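Local coordinates for aldehyde dehydrogenase (Burkholderia vietnamiensis, PDB 5KF0), which probably oxidises aldehydes to carboxylic acids with a nicotinamide dinucleotide as hydride acceptor, and binds NADPH, at residues C80-R85 / L113-R118; A194-A198 / F211-P215; F401-L405 / H426-A430; Q416-T421 / V439-P445. All coordinates share one frame; numbering follows the deposited sequence. Where two conformers were deposited one is given.

How the contacts relate
From the N terminus, contact 1 closes first, pairing helices 70-86 and 103-123 around the intervening helix 88-99. Contact 2 follows in series and closes the short connection from helix 192-202 to strand 211-213 on the cofactor-binding side of the molecule. The two touch, since Ile197 of helix 192-202 packs on Phe84 and Leu113. Far along the chain, contacts 3 and 4 cross: their segments run 401-405, 416-421, 426-430, 439-445, so helix and strand elements alternate. Contact 3 joins two helices that lie on the sheet strands of contact 4, with Phe401 and Ala430 both meeting Val419. Contacts 2 and 3 have centres about 44 Å apart.

Contact 1: residues C80-R85 / L113-R118; sequences CVARFR and LIDTFR
Phe84 reaches from helix 80-85 into the angle between Leu113 and Phe117 of the antiparallel helix 113-118. Its CB rests on Ile114 CG1 at 3.7 Å, and the ring sets out with CG anti to the carbonyl carbon (chi1 -62°). CG lies near Leu113 CD2, a methyl that sits over one face, 4.0 Å from the ring centroid, in a CH-pi contact. Phe84 CD2 also meets Leu113 CG. CE2 points into the middle of the Phe117 face, 3.8 Å from Phe117 CD1; the Phe84 and Phe117 rings form a T-shaped pair, planes 88° apart. At the tip, CZ rests on Ile197 of helix 192-202. Cys80 touches the Phe117 ring obliquely, its CB 3.6 Å from Phe117 CD2. Val81 CG2 packs on Phe117 CB at 3.7 Å, and Ile114 CD1 touches Arg85 CG. The guanidinium groups of Arg85 and Arg118 come near each other with planes almost perpendicular, but Arg118 is bound by Asp78 of the second subunit, which probably offsets the like charges. Around this apolar interface, helix 192-202 also touches Cys80, helix 164-178 lies against Leu113 and Phe117, and Leu91 and Phe88 close it from the direction of helix 88-99.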
loop_
_atom_site.group_PDB
_atom_site.type_symbol
_atom_site.label_atom_id
_atom_site.label_comp_id
_atom_site.label_asym_id
_atom_site.label_seq_id
_atom_site.Cartn_x
_atom_site.Cartn_y
_atom_site.Cartn_z
ATOM N N CYS A 80 7.821 15.277 23.483
ATOM C CA CYS A 80 6.791 14.754 24.372
ATOM C C CYS A 80 7.185 13.394 24.938
ATOM O O CYS A 80 7.099 13.171 26.150
ATOM C CB CYS A 80 5.460 14.648 23.634
ATOM S SG CYS A 80 4.739 16.261 23.218
ATOM N N VAL A 81 7.604 12.468 24.067
ATOM C CA VAL A 81 8.024 11.137 24.521
ATOM C C VAL A 81 9.100 11.248 25.591
ATOM O O VAL A 81 9.025 10.604 26.648
ATOM C CB VAL A 81 8.517 10.291 23.335
ATOM C CG1 VAL A 81 9.196 9.005 23.842
ATOM C CG2 VAL A 81 7.359 9.957 22.416
ATOM N N ALA A 82 10.128 12.058 25.327
ATOM C CA ALA A 82 11.225 12.186 26.279
ATOM C C ALA A 82 10.746 12.751 27.610
ATOM O O ALA A 82 11.171 12.292 28.679
ATOM C CB ALA A 82 12.327 13.071 25.701
ATOM N N ARG A 83 9.871 13.757 27.568
ATOM C CA ARG A 83 9.431 14.392 28.805
ATOM C C ARG A 83 8.452 13.513 29.571
ATOM O O ARG A 83 8.449 13.534 30.808
ATOM C CB ARG A 83 8.819 15.769 28.500
ATOM C CG ARG A 83 9.825 16.784 27.938
ATOM C CD ARG A 83 10.745 17.385 29.021
ATOM N NE ARG A 83 10.005 18.348 29.824
ATOM C CZ ARG A 83 9.897 18.316 31.151
ATOM N NH1 ARG A 83 10.519 17.381 31.859
ATOM N NH2 ARG A 83 9.173 19.237 31.771
ATOM N N PHE A 84 7.624 12.733 28.870
ATOM C CA PHE A 84 6.728 11.812 29.568
ATOM C C PHE A 84 7.528 10.740 30.299
ATOM O O PHE A 84 7.175 10.337 31.414
ATOM C CB PHE A 84 5.735 11.165 28.595
ATOM C CG PHE A 84 4.806 12.138 27.909
ATOM C CD1 PHE A 84 4.533 13.392 28.456
ATOM C CD2 PHE A 84 4.206 11.787 26.705
ATOM C CE1 PHE A 84 3.672 14.283 27.799
ATOM C CE2 PHE A 84 3.350 12.655 26.043
ATOM C CZ PHE A 84 3.072 13.900 26.591
ATOM N N ARG A 85 8.616 10.272 29.689
ATOM C CA ARG A 85 9.502 9.343 30.386
ATOM C C ARG A 85 10.132 9.995 31.609
ATOM O O ARG A 85 10.221 9.376 32.678
ATOM C CB ARG A 85 10.590 8.845 29.439
ATOM C CG ARG A 85 10.085 7.894 28.378
ATOM C CD ARG A 85 11.163 7.587 27.359
ATOM N NE ARG A 85 10.740 6.493 26.494
ATOM C CZ ARG A 85 11.256 6.248 25.300
ATOM N NH1 ARG A 85 12.217 7.027 24.826
ATOM N NH2 ARG A 85 10.806 5.229 24.582
ATOM N N LEU A 113 0.661 5.859 26.998
ATOM C CA LEU A 113 0.756 7.245 26.534
ATOM C C LEU A 113 2.039 7.452 25.740
ATOM O O LEU A 113 2.036 8.050 24.659
ATOM C CB LEU A 113 0.722 8.193 27.741
ATOM C CG LEU A 113 1.224 9.635 27.527
ATOM C CD1 LEU A 113 0.286 10.425 26.608
ATOM C CD2 LEU A 113 1.408 10.373 28.859
ATOM N N ILE A 114 3.155 6.965 26.287
ATOM C CA ILE A 114 4.441 7.049 25.602
ATOM C C ILE A 114 4.419 6.238 24.310
ATOM O O ILE A 114 4.871 6.713 23.260
ATOM C CB ILE A 114 5.571 6.597 26.546
ATOM C CG1 ILE A 114 5.738 7.611 27.673
ATOM C CG2 ILE A 114 6.874 6.444 25.774
ATOM C CD1 ILE A 114 6.405 7.044 28.927
ATOM N N ASP A 115 3.879 5.011 24.363
ATOM C CA ASP A 115 3.748 4.171 23.172
ATOM C C ASP A 115 2.979 4.893 22.072
ATOM O O ASP A 115 3.375 4.875 20.900
ATOM C CB ASP A 115 3.022 2.855 23.503
ATOM C CG ASP A 115 3.863 1.867 24.319
ATOM O OD1 ASP A 115 5.096 2.014 24.418
ATOM O OD2 ASP A 115 3.256 0.910 24.855
ATOM N N THR A 116 1.858 5.523 22.432
ATOM C CA THR A 116 1.014 6.178 21.437
ATOM C C THR A 116 1.738 7.348 20.778
ATOM O O THR A 116 1.702 7.499 19.550
ATOM C CB THR A 116 -0.295 6.623 22.101
ATOM O OG1 THR A 116 -0.982 5.464 22.591
ATOM C CG2 THR A 116 -1.205 7.380 21.125
ATOM N N PHE A 117 2.421 8.180 21.572
ATOM C CA PHE A 117 3.205 9.258 20.974
ATOM C C PHE A 117 4.362 8.731 20.139
ATOM O O PHE A 117 4.723 9.351 19.127
ATOM C CB PHE A 117 3.719 10.214 22.061
ATOM C CG PHE A 117 2.747 11.313 22.384
ATOM C CD1 PHE A 117 1.594 11.044 23.119
ATOM C CD2 PHE A 117 2.977 12.612 21.954
ATOM C CE1 PHE A 117 0.674 12.064 23.398
ATOM C CE2 PHE A 117 2.068 13.638 22.245
ATOM C CZ PHE A 117 0.922 13.357 22.966
ATOM N N ARG A 118 4.963 7.604 20.531
ATOM C CA ARG A 118 6.061 7.070 19.737
ATOM C C ARG A 118 5.572 6.564 18.383
ATOM O O ARG A 118 6.244 6.773 17.365
ATOM C CB ARG A 118 6.786 5.960 20.491
ATOM C CG ARG A 118 7.944 5.433 19.686
ATOM C CD ARG A 118 8.913 4.619 20.489
ATOM N NE ARG A 118 10.096 4.395 19.674
ATOM C CZ ARG A 118 11.141 3.663 20.035
ATOM N NH1 ARG A 118 11.172 3.064 21.225
ATOM N NH2 ARG A 118 12.158 3.546 19.204
#

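Contact 2: residues A194-A198 / F211-P215; sequences ALIIA and FSVLP
Ala194 O takes the helical hydrogen bond from Ala198 N at 2.9 Å and, beside it, rests against Val213 CG1 of the strand at 3.9 Å. No hydrogen bond passes between the two segments; the contact is made by van der Waals packing, with Val213 at its centre. With CG1 anti to the backbone N (chi1 177°), its two methyls part toward different helical residues. CG1 meets Ala194 CB and, at 3.8 Å, the tip of Leu195 through CD2, the two side chains running at a slant to each other. CG2 instead lies 3.6 Å from Ala198 CB, a close fit between a methyl branch and a small residue that lets the backbones approach. Leu195 divides its branches in turn, sending CD1 to Pro215 CG at 4.2 Å. At the other end of the strand Phe211 turns its ring to the backbone of Ala198, its CZ 3.6 Å from Ala198 O and its CE1 near Ala198 CB. Helix 192-202 and strand 211-213 belong to a beta-alpha-beta crossover that starts at strand 182-185, as in a dinucleotide-binding fold, and the side chain of Pro215 is about 8 Å from the bound NADPH. Strand 182-185 flanks strand 211-213 on its sheet, where the backbone of Ser212 is hydrogen-bonded to Phe182 and Leu184, while Tyr14 and Tyr17 of strand 13-18 pack on Leu195 and Ala198.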
loop_
_atom_site.group_PDB
_atom_site.type_symbol
_atom_site.label_atom_id
_atom_site.label_comp_id
_atom_site.label_asym_id
_atom_site.label_seq_id
_atom_site.Cartn_x
_atom_site.Cartn_y
_atom_site.Cartn_z
ATOM N N ALA A 194 -4.249 15.748 31.077
ATOM C CA ALA A 194 -4.261 16.541 29.847
ATOM C C ALA A 194 -3.512 17.861 30.010
ATOM O O ALA A 194 -2.870 18.334 29.058
ATOM C CB ALA A 194 -5.709 16.798 29.415
ATOM N N LEU A 195 -3.584 18.473 31.194
ATOM C CA LEU A 195 -2.877 19.731 31.419
ATOM C C LEU A 195 -1.376 19.520 31.584
ATOM O O LEU A 195 -0.595 20.432 31.307
ATOM C CB LEU A 195 -3.449 20.456 32.637
ATOM C CG LEU A 195 -4.904 20.889 32.435
ATOM C CD1 LEU A 195 -5.482 21.396 33.747
ATOM C CD2 LEU A 195 -5.034 21.960 31.338
ATOM N N ILE A 196 -0.944 18.334 32.026
ATOM C CA ILE A 196 0.492 18.050 32.017
ATOM C C ILE A 196 0.975 17.825 30.584
ATOM O O ILE A 196 2.048 18.312 30.190
ATOM C CB ILE A 196 0.817 16.849 32.925
ATOM C CG1 ILE A 196 0.526 17.191 34.391
ATOM C CG2 ILE A 196 2.291 16.456 32.760
ATOM C CD1 ILE A 196 0.561 15.978 35.300
ATOM N N ILE A 197 0.190 17.103 29.782
ATOM C CA ILE A 197 0.477 16.994 28.349
ATOM C C ILE A 197 0.600 18.385 27.736
ATOM O O ILE A 197 1.546 18.674 26.992
ATOM C CB ILE A 197 -0.606 16.154 27.641
ATOM C CG1 ILE A 197 -0.560 14.692 28.102
ATOM C CG2 ILE A 197 -0.448 16.242 26.127
ATOM C CD1 ILE A 197 -1.640 13.809 27.477
ATOM N N ALA A 198 -0.334 19.284 28.082
ATOM C CA ALA A 198 -0.294 20.646 27.549
ATOM C C ALA A 198 0.960 21.392 27.985
ATOM O O ALA A 198 1.565 22.122 27.189
ATOM C CB ALA A 198 -1.548 21.412 27.982
ATOM N N PHE A 211 -2.328 24.560 19.716
ATOM C CA PHE A 211 -3.126 23.783 20.653
ATOM C C PHE A 211 -3.687 24.661 21.756
ATOM O O PHE A 211 -3.103 25.680 22.134
ATOM C CB PHE A 211 -2.312 22.632 21.261
ATOM C CG PHE A 211 -1.284 23.068 22.269
ATOM C CD1 PHE A 211 -1.581 23.051 23.623
ATOM C CD2 PHE A 211 -0.010 23.465 21.866
ATOM C CE1 PHE A 211 -0.633 23.440 24.561
ATOM C CE2 PHE A 211 0.956 23.847 22.803
ATOM C CZ PHE A 211 0.640 23.828 24.154
ATOM N N SER A 212 -4.856 24.255 22.243
ATOM C CA SER A 212 -5.398 24.696 23.514
ATOM C C SER A 212 -5.914 23.467 24.245
ATOM O O SER A 212 -6.419 22.531 23.619
ATOM C CB SER A 212 -6.532 25.728 23.335
ATOM O OG SER A 212 -6.038 26.934 22.757
ATOM N N VAL A 213 -5.782 23.464 25.571
ATOM C CA VAL A 213 -6.357 22.408 26.405
ATOM C C VAL A 213 -7.203 23.120 27.457
ATOM O O VAL A 213 -6.668 23.830 28.320
ATOM C CB VAL A 213 -5.288 21.506 27.044
ATOM C CG1 VAL A 213 -5.946 20.461 27.958
ATOM C CG2 VAL A 213 -4.455 20.809 25.950
ATOM N N LEU A 214 -8.518 22.960 27.366
ATOM C CA LEU A 214 -9.466 23.793 28.105
ATOM C C LEU A 214 -10.424 22.926 28.907
ATOM O O LEU A 214 -11.352 22.330 28.321
ATOM C CB LEU A 214 -10.256 24.688 27.151
ATOM C CG LEU A 214 -9.466 25.669 26.286
ATOM C CD1 LEU A 214 -10.425 26.469 25.415
ATOM C CD2 LEU A 214 -8.629 26.602 27.143
ATOM N N PRO A 215 -10.268 22.844 30.221
ATOM C CA PRO A 215 -11.292 22.184 31.036
ATOM C C PRO A 215 -12.597 22.961 30.955
ATOM O O PRO A 215 -12.607 24.189 31.015
ATOM C CB PRO A 215 -10.700 22.218 32.452
ATOM C CG PRO A 215 -9.213 22.480 32.256
ATOM C CD PRO A 215 -9.138 23.337 31.025
#

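Contact 3: residues F401-L405 / H426-A430; sequences FDDAL and HAQRA
Phe401 and His426 form an offset stack between two helices that lie side by side on one face of an alpha/beta sheet, their short axes 31° apart. The ring planes are parallel to within 2° and the centroids 4.0 Å apart. Because Phe401 CG stands anti to the backbone N (chi1 -168°), the ring extends across to the imidazole, and each residue's CB sits over the other's ring in a CH-pi contact. Asp267 takes a hydrogen bond with His426 ND1 and so probably fixes the turn of the imidazole in the stack. The far edge of the phenyl ring brings CE2 to 3.3 Å from His426 O. Next in sequence, Asp402 turns its carboxylate to Arg429, which grips it side-on in a salt bridge, Arg429 NE 3.0 Å from Asp402 OD1 and Arg429 NH2 2.8 Å from Asp402 OD2. The NE bond is nearly straight. Both oxygens lie near the guanidinium plane; OD1 is met on its syn side, OD2 from above the carboxylate plane. One turn on from Phe401, Leu405 splits its methyls: CD2 lies 4.0 Å from Ala430 CB, and Leu405 CD1 touches the aliphatic part of Arg429 at CG, 3.5 Å away.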
loop_
_atom_site.group_PDB
_atom_site.type_symbol
_atom_site.label_atom_id
_atom_site.label_comp_id
_atom_site.label_asym_id
_atom_site.label_seq_id
_atom_site.Cartn_x
_atom_site.Cartn_y
_atom_site.Cartn_z
ATOM N N PHE A 401 -21.324 -23.352 18.803
ATOM C CA PHE A 401 -20.523 -22.145 18.598
ATOM C C PHE A 401 -21.328 -21.031 17.926
ATOM O O PHE A 401 -21.201 -19.858 18.299
ATOM C CB PHE A 401 -19.270 -22.488 17.784
ATOM C CG PHE A 401 -18.242 -21.391 17.761
ATOM C CD1 PHE A 401 -17.476 -21.119 18.890
ATOM C CD2 PHE A 401 -18.032 -20.638 16.613
ATOM C CE1 PHE A 401 -16.522 -20.104 18.871
ATOM C CE2 PHE A 401 -17.083 -19.624 16.588
ATOM C CZ PHE A 401 -16.329 -19.351 17.723
ATOM N N ASP A 402 -22.169 -21.375 16.944
ATOM C CA ASP A 402 -22.950 -20.346 16.257
ATOM C C ASP A 402 -23.934 -19.660 17.200
ATOM O O ASP A 402 -24.241 -18.472 17.023
ATOM C CB ASP A 402 -23.705 -20.956 15.072
ATOM C CG ASP A 402 -22.920 -20.898 13.776
ATOM O OD1 ASP A 402 -21.753 -20.454 13.789
ATOM O OD2 ASP A 402 -23.487 -21.309 12.736
ATOM N N ASP A 403 -24.437 -20.385 18.203
ATOM C CA ASP A 403 -25.302 -19.770 19.204
ATOM C C ASP A 403 -24.522 -18.774 20.061
ATOM O O ASP A 403 -25.038 -17.707 20.408
ATOM C CB ASP A 403 -25.935 -20.854 20.076
ATOM C CG ASP A 403 -26.869 -20.291 21.135
ATOM O OD1 ASP A 403 -26.697 -20.651 22.318
ATOM O OD2 ASP A 403 -27.786 -19.516 20.794
ATOM N N ALA A 404 -23.286 -19.119 20.434
ATOM C CA ALA A 404 -22.443 -18.168 21.149
ATOM C C ALA A 404 -22.240 -16.901 20.333
ATOM O O ALA A 404 -22.336 -15.786 20.865
ATOM C CB ALA A 404 -21.093 -18.807 21.486
ATOM N N LEU A 405 -21.977 -17.048 19.030
ATOM C CA LEU A 405 -21.771 -15.869 18.191
ATOM C C LEU A 405 -23.031 -15.014 18.138
ATOM O O LEU A 405 -22.965 -13.782 18.269
ATOM C CB LEU A 405 -21.349 -16.281 16.774
ATOM C CG LEU A 405 -20.043 -17.071 16.644
ATOM C CD1 LEU A 405 -19.772 -17.409 15.177
ATOM C CD2 LEU A 405 -18.867 -16.315 17.240
ATOM N N HIS A 426 -13.440 -22.174 13.787
ATOM C CA HIS A 426 -14.206 -21.279 14.648
ATOM C C HIS A 426 -13.663 -19.856 14.623
ATOM O O HIS A 426 -14.440 -18.896 14.690
ATOM C CB HIS A 426 -14.243 -21.826 16.072
ATOM C CG HIS A 426 -15.201 -22.962 16.237
ATOM N ND1 HIS A 426 -15.352 -23.649 17.422
ATOM C CD2 HIS A 426 -16.066 -23.527 15.361
ATOM C CE1 HIS A 426 -16.264 -24.593 17.268
ATOM N NE2 HIS A 426 -16.711 -24.544 16.024
ATOM N N ALA A 427 -12.339 -19.683 14.564
ATOM C CA ALA A 427 -11.798 -18.327 14.498
ATOM C C ALA A 427 -12.262 -17.617 13.233
ATOM O O ALA A 427 -12.658 -16.445 13.277
ATOM C CB ALA A 427 -10.269 -18.358 14.582
ATOM N N GLN A 428 -12.253 -18.324 12.101
ATOM C CA GLN A 428 -12.727 -17.759 10.833
ATOM C C GLN A 428 -14.211 -17.423 10.898
ATOM O O GLN A 428 -14.658 -16.375 10.407
ATOM C CB GLN A 428 -12.497 -18.758 9.695
ATOM C CG GLN A 428 -11.057 -19.147 9.425
ATOM C CD GLN A 428 -10.943 -20.507 8.741
ATOM O OE1 GLN A 428 -11.916 -21.265 8.649
ATOM N NE2 GLN A 428 -9.753 -20.817 8.257
ATOM N N ARG A 429 -15.001 -18.327 11.488
ATOM C CA ARG A 429 -16.430 -18.081 11.616
ATOM C C ARG A 429 -16.689 -16.848 12.478
ATOM O O ARG A 429 -17.565 -16.032 12.165
ATOM C CB ARG A 429 -17.115 -19.319 12.200
ATOM C CG ARG A 429 -18.618 -19.202 12.341
ATOM C CD ARG A 429 -19.338 -19.164 11.003
ATOM N NE ARG A 429 -20.750 -19.513 11.174
ATOM C CZ ARG A 429 -21.692 -19.360 10.244
ATOM N NH1 ARG A 429 -21.396 -18.839 9.054
ATOM N NH2 ARG A 429 -22.943 -19.724 10.502
ATOM N N ALA A 430 -15.940 -16.698 13.573
ATOM C CA ALA A 430 -16.098 -15.511 14.404
ATOM C C ALA A 430 -15.742 -14.243 13.638
ATOM O O ALA A 430 -16.427 -13.221 13.762
ATOM C CB ALA A 430 -15.238 -15.621 15.661
#

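Contact 4: residues Q416-T421 / V439-P445; sequences QAGVFT and VVINDVP
Phe420 leaves its strand with CG anti to the carbonyl carbon (chi1 -66°), which swings the ring over the bend at Asn442-Val444, while Gln416, with a similar first torsion and an extended chain beyond, reaches Pro445. Gln416 NE2 donates to Pro445 O at 2.8 Å, the acceptor lying near the amide plane; the same nitrogen also bonds Phe447 O, so two carbonyls hold the amide. Between these ends the strands form a parallel ladder. Val440 N gives to Ala417 O and Val419 N gives to Val440 O, both at 2.8 Å, and Asn442 N closes the series on Val419 O. Asn442, with its left-handed backbone (phi 72°), turns the chain back so that the residues after it cross over the first strand at Gly418. There Pro445 CD comes to 3.6 Å from Gly418 N, and Asp443 O lies 3.6 Å from Gly418 CA; this oxygen is buried without a hydrogen-bonding partner in the model. The Phe420 ring meets the same bend, its CZ 3.6 Å from Val444 N and 3.9 Å from Val444 CG1, with Asp443 O over one face. The two strands and helix 424-433 make a beta-alpha-beta unit, in which Ile441 packs on Ala427. Strand 263-266 bonds to Gly418 and Phe420 from the far edge, helix 274-286 touches Phe420, and a strand of the third subunit pairs with Val439-Ile441 and carries the sheet on across the interface.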
loop_
_atom_site.group_PDB
_atom_site.type_symbol
_atom_site.label_atom_id
_atom_site.label_comp_id
_atom_site.label_asym_id
_atom_site.label_seq_id
_atom_site.Cartn_x
_atom_site.Cartn_y
_atom_site.Cartn_z
ATOM N N GLN A 416 -15.509 -4.595 20.707
ATOM C CA GLN A 416 -14.666 -5.770 20.492
ATOM C C GLN A 416 -15.301 -6.985 21.158
ATOM O O GLN A 416 -16.115 -6.865 22.079
ATOM C CB GLN A 416 -13.221 -5.556 21.004
ATOM C CG GLN A 416 -12.529 -4.438 20.188
ATOM C CD GLN A 416 -11.009 -4.349 20.300
ATOM O OE1 GLN A 416 -10.379 -3.731 19.439
ATOM N NE2 GLN A 416 -10.420 -4.913 21.357
ATOM N N ALA A 417 -14.914 -8.162 20.667
ATOM C CA ALA A 417 -15.265 -9.447 21.264
ATOM C C ALA A 417 -14.009 -10.306 21.295
ATOM O O ALA A 417 -13.101 -10.113 20.487
ATOM C CB ALA A 417 -16.371 -10.177 20.469
ATOM N N GLY A 418 -13.962 -11.257 22.227
ATOM C CA GLY A 418 -12.846 -12.182 22.328
ATOM C C GLY A 418 -13.317 -13.622 22.220
ATOM O O GLY A 418 -14.422 -13.966 22.654
ATOM N N VAL A 419 -12.467 -14.469 21.636
ATOM C CA VAL A 419 -12.768 -15.895 21.484
ATOM C C VAL A 419 -11.525 -16.691 21.855
ATOM O O VAL A 419 -10.514 -16.632 21.146
ATOM C CB VAL A 419 -13.212 -16.275 20.061
ATOM C CG1 VAL A 419 -13.651 -17.746 20.049
ATOM C CG2 VAL A 419 -14.335 -15.365 19.560
ATOM N N PHE A 420 -11.607 -17.454 22.941
ATOM C CA PHE A 420 -10.556 -18.405 23.299
ATOM C C PHE A 420 -10.850 -19.703 22.557
ATOM O O PHE A 420 -11.748 -20.459 22.934
ATOM C CB PHE A 420 -10.503 -18.620 24.809
ATOM C CG PHE A 420 -10.078 -17.399 25.585
ATOM C CD1 PHE A 420 -8.731 -17.146 25.836
ATOM C CD2 PHE A 420 -11.028 -16.513 26.082
ATOM C CE1 PHE A 420 -8.333 -16.025 26.564
ATOM C CE2 PHE A 420 -10.638 -15.388 26.812
ATOM C CZ PHE A 420 -9.294 -15.144 27.044
ATOM N N THR A 421 -10.096 -19.958 21.488
ATOM C CA THR A 421 -10.256 -21.155 20.667
ATOM C C THR A 421 -8.919 -21.448 20.000
ATOM O O THR A 421 -8.122 -20.534 19.763
ATOM C CB THR A 421 -11.348 -20.986 19.586
ATOM O OG1 THR A 421 -11.553 -22.236 18.912
ATOM C CG2 THR A 421 -10.947 -19.921 18.540
ATOM N N VAL A 439 -12.118 -8.434 16.587
ATOM C CA VAL A 439 -12.280 -9.772 17.153
ATOM C C VAL A 439 -10.912 -10.204 17.661
ATOM O O VAL A 439 -9.944 -10.222 16.893
ATOM C CB VAL A 439 -12.803 -10.767 16.105
ATOM C CG1 VAL A 439 -12.820 -12.182 16.670
ATOM C CG2 VAL A 439 -14.200 -10.369 15.610
ATOM N N VAL A 440 -10.816 -10.543 18.947
ATOM C CA VAL A 440 -9.552 -10.966 19.547
ATOM C C VAL A 440 -9.587 -12.476 19.730
ATOM O O VAL A 440 -10.520 -13.011 20.348
ATOM C CB VAL A 440 -9.295 -10.246 20.883
ATOM C CG1 VAL A 440 -7.942 -10.665 21.458
ATOM C CG2 VAL A 440 -9.355 -8.725 20.691
ATOM N N ILE A 441 -8.583 -13.169 19.190
ATOM C CA ILE A 441 -8.500 -14.631 19.264
ATOM C C ILE A 441 -7.444 -15.004 20.293
ATOM O O ILE A 441 -6.284 -14.585 20.183
ATOM C CB ILE A 441 -8.170 -15.260 17.896
ATOM C CG1 ILE A 441 -9.228 -14.885 16.844
ATOM C CG2 ILE A 441 -8.046 -16.790 18.028
ATOM C CD1 ILE A 441 -10.639 -15.381 17.179
ATOM N N ASN A 442 -7.846 -15.809 21.279
ATOM C CA ASN A 442 -6.986 -16.322 22.347
ATOM C C ASN A 442 -6.600 -15.235 23.360
ATOM O O ASN A 442 -5.588 -15.359 24.057
ATOM C CB ASN A 442 -5.731 -17.012 21.775
ATOM C CG ASN A 442 -5.154 -18.038 22.722
ATOM O OD1 ASN A 442 -5.884 -18.644 23.511
ATOM N ND2 ASN A 442 -3.838 -18.242 22.653
ATOM N N ASP A 443 -7.399 -14.171 23.449
ATOM C CA ASP A 443 -7.338 -13.226 24.562
ATOM C C ASP A 443 -8.707 -12.558 24.677
ATOM O O ASP A 443 -9.586 -12.750 23.830
ATOM C CB ASP A 443 -6.217 -12.192 24.379
ATOM C CG ASP A 443 -5.816 -11.506 25.687
ATOM O OD1 ASP A 443 -4.993 -10.576 25.636
ATOM O OD2 ASP A 443 -6.338 -11.868 26.769
ATOM N N VAL A 444 -8.880 -11.774 25.738
ATOM C CA VAL A 444 -10.149 -11.095 25.999
ATOM C C VAL A 444 -10.351 -9.935 25.029
ATOM O O VAL A 444 -9.378 -9.444 24.420
ATOM C CB VAL A 444 -10.228 -10.590 27.451
ATOM C CG1 VAL A 444 -10.525 -11.759 28.405
ATOM C CG2 VAL A 444 -8.942 -9.863 27.840
ATOM N N PRO A 445 -11.591 -9.461 24.858
ATOM C CA PRO A 445 -11.815 -8.245 24.059
ATOM C C PRO A 445 -11.116 -7.027 24.622
ATOM O O PRO A 445 -11.004 -6.018 23.918
ATOM C CB PRO A 445 -13.343 -8.069 24.104
ATOM C CG PRO A 445 -13.758 -8.787 25.381
ATOM C CD PRO A 445 -12.861 -10.001 25.384
#